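Local coordinates for dally-like, isoform A (Drosophila melanogaster, PDB 6XTZ), which binds Wnt and Hedgehog family proteins, probably as a cell-surface proteoglycan of the glypican family, and shields the Wnt lipid to enable signalling at a distance, at residues R201-A206 with K278-L283. The protein carries 5 engineered substitutions. Numbering follows the deposited sequence.
Sequences RTYGQA and KVAERL
Tyr203 meets Val279, Ala280 and Leu283 in the buried interior of the elongated all-helical glypican core, and the four residues illustrate how one aromatic side chain can carry most of a helix-helix contact. Segments 201-206 of helix 185-216 and 278-283 of helix 263-283 run roughly antiparallel, their axes at 143° and 10.3 Å apart at closest approach. No hydrogen bond crosses between the two segments; van der Waals contact and one CH-pi interaction join them. Leu283 supplies the latter: its CD1 lies over one face of the tyrosine ring, 3.9 Å from the centroid but displaced toward the rim, and it comes within 3.5 Å of Tyr203 CG. Val279 meets the near part of the ring, CG1 lying 3.6 Å from Tyr203 CD1. Farther along, the methyl of Ala280 approaches obliquely, 3.6 Å from Tyr203 CE1.

The ring reaches these partners because Tyr203 CG stands anti to the backbone N (chi1 -168°), on a CB that already points at the opposing helix. On Val279 the same anti placement of CG1 (chi1 174°) turns that methyl to the tyrosine. An alanine in place of Tyr203 removes the ring and would probably leave Leu283 CD1, Val279 CG1 and Ala280 CB without their shared partner.

Beyond the two segments, other residues close round the same side chains. Phe87 makes an edge-to-face contact with the Tyr203 ring, while Ile449 and Arg450 of helix 441-455 touch the same side chain. Leu283 also packs on Ala199 and Thr200, one turn back along helix 185-216. The lipid pocket is separate, its O-palmitoleoyl serine about 12 Å from the Leu283 side chain. At the far end of the ring, Tyr203 OH forms a weak hydrogen bond with Val446 O and sits 3.4 Å from Ala280 CB.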
loop_
_atom_site.group_PDB
_atom_site.type_symbol
_atom_site.label_atom_id
_atom_site.label_comp_id
_atom_site.label_asym_id
_atom_site.label_seq_id
_atom_site.Cartn_x
_atom_site.Cartn_y
_atom_site.Cartn_z
ATOM N N ARG A 201 0.393 13.769 -1.374
ATOM C CA ARG A 201 -0.700 13.325 -0.516
ATOM C C ARG A 201 -1.101 11.890 -0.832
ATOM O O ARG A 201 -1.266 11.068 0.076
ATOM C CB ARG A 201 -1.899 14.262 -0.660
ATOM C CG ARG A 201 -3.186 13.671 -0.116
ATOM C CD ARG A 201 -4.322 14.677 -0.103
ATOM N NE ARG A 201 -5.596 14.031 0.204
ATOM C CZ ARG A 201 -6.008 13.726 1.431
ATOM N NH1 ARG A 201 -5.247 14.007 2.481
ATOM N NH2 ARG A 201 -7.182 13.137 1.609
ATOM N N THR A 202 -1.260 11.571 -2.119
ATOM C CA THR A 202 -1.690 10.230 -2.505
ATOM C C THR A 202 -0.682 9.174 -2.066
ATOM O O THR A 202 -1.064 8.068 -1.667
ATOM C CB THR A 202 -1.912 10.169 -4.016
ATOM O OG1 THR A 202 -2.836 11.195 -4.404
ATOM C CG2 THR A 202 -2.470 8.813 -4.428
ATOM N N TYR A 203 0.610 9.504 -2.123
ATOM C CA TYR A 203 1.648 8.566 -1.707
ATOM C C TYR A 203 1.449 8.141 -0.255
ATOM O O TYR A 203 1.458 6.945 0.064
ATOM C CB TYR A 203 3.018 9.217 -1.900
ATOM C CG TYR A 203 4.206 8.288 -1.796
ATOM C CD1 TYR A 203 4.470 7.351 -2.785
ATOM C CD2 TYR A 203 5.087 8.376 -0.725
ATOM C CE1 TYR A 203 5.565 6.513 -2.700
ATOM C CE2 TYR A 203 6.185 7.542 -0.631
ATOM C CZ TYR A 203 6.418 6.613 -1.621
ATOM O OH TYR A 203 7.509 5.781 -1.535
ATOM N N GLY A 204 1.253 9.112 0.640
ATOM C CA GLY A 204 1.009 8.787 2.035
ATOM C C GLY A 204 -0.367 8.222 2.307
ATOM O O GLY A 204 -0.525 7.369 3.186
ATOM N N GLN A 205 -1.381 8.680 1.572
ATOM C CA GLN A 205 -2.732 8.178 1.807
ATOM C C GLN A 205 -2.880 6.736 1.331
ATOM O O GLN A 205 -3.510 5.913 2.007
ATOM C CB GLN A 205 -3.764 9.072 1.120
ATOM C CG GLN A 205 -3.899 10.451 1.740
ATOM C CD GLN A 205 -4.380 10.404 3.173
ATOM O OE1 GLN A 205 -5.144 9.517 3.556
ATOM N NE2 GLN A 205 -3.928 11.358 3.979
ATOM N N ALA A 206 -2.305 6.414 0.170
ATOM C CA ALA A 206 -2.356 5.042 -0.323
ATOM C C ALA A 206 -1.584 4.100 0.591
ATOM O O ALA A 206 -1.993 2.952 0.797
ATOM C CB ALA A 206 -1.816 4.972 -1.752
ATOM N N LYS A 278 6.184 3.933 -8.833
ATOM C CA LYS A 278 6.109 4.964 -9.863
ATOM C C LYS A 278 5.924 6.345 -9.248
ATOM O O LYS A 278 6.560 7.314 -9.680
ATOM C CB LYS A 278 4.974 4.655 -10.838
ATOM C CG LYS A 278 5.310 3.607 -11.883
ATOM C CD LYS A 278 4.255 3.580 -12.979
ATOM C CE LYS A 278 4.695 2.728 -14.159
ATOM N NZ LYS A 278 3.715 2.783 -15.280
ATOM N N VAL A 279 5.054 6.458 -8.242
ATOM C CA VAL A 279 4.853 7.743 -7.580
ATOM C C VAL A 279 6.108 8.152 -6.820
ATOM O O VAL A 279 6.507 9.322 -6.837
ATOM C CB VAL A 279 3.620 7.682 -6.662
ATOM C CG1 VAL A 279 3.492 8.963 -5.853
ATOM C CG2 VAL A 279 2.365 7.443 -7.486
ATOM N N ALA A 280 6.757 7.194 -6.151
ATOM C CA ALA A 280 8.021 7.486 -5.482
ATOM C C ALA A 280 9.077 7.964 -6.468
ATOM O O ALA A 280 9.935 8.780 -6.113
ATOM C CB ALA A 280 8.519 6.250 -4.732
ATOM N N GLU A 281 9.036 7.467 -7.707
ATOM C CA GLU A 281 9.947 7.962 -8.732
ATOM C C GLU A 281 9.662 9.425 -9.051
ATOM O O GLU A 281 10.591 10.221 -9.235
ATOM C CB GLU A 281 9.830 7.104 -9.992
ATOM C CG GLU A 281 10.854 7.423 -11.070
ATOM C CD GLU A 281 10.578 6.688 -12.368
ATOM O OE1 GLU A 281 9.629 7.075 -13.083
ATOM O OE2 GLU A 281 11.304 5.718 -12.668
ATOM N N ARG A 282 8.381 9.793 -9.118
ATOM C CA ARG A 282 8.012 11.184 -9.356
ATOM C C ARG A 282 8.406 12.071 -8.181
ATOM O O ARG A 282 8.934 13.173 -8.378
ATOM C CB ARG A 282 6.511 11.286 -9.616
ATOM C CG ARG A 282 6.061 10.704 -10.940
ATOM C CD ARG A 282 6.338 11.658 -12.086
ATOM N NE ARG A 282 5.725 11.205 -13.330
ATOM C CZ ARG A 282 6.383 10.589 -14.306
ATOM N NH1 ARG A 282 7.682 10.353 -14.186
ATOM N NH2 ARG A 282 5.741 10.209 -15.402
ATOM N N LEU A 283 8.157 11.607 -6.953
ATOM C CA LEU A 283 8.450 12.417 -5.775
ATOM C C LEU A 283 9.943 12.671 -5.616
ATOM O O LEU A 283 10.337 13.716 -5.090
ATOM C CB LEU A 283 7.895 11.742 -4.523
ATOM C CG LEU A 283 6.373 11.639 -4.450
ATOM C CD1 LEU A 283 5.947 10.977 -3.148
ATOM C CD2 LEU A 283 5.746 13.019 -4.585
#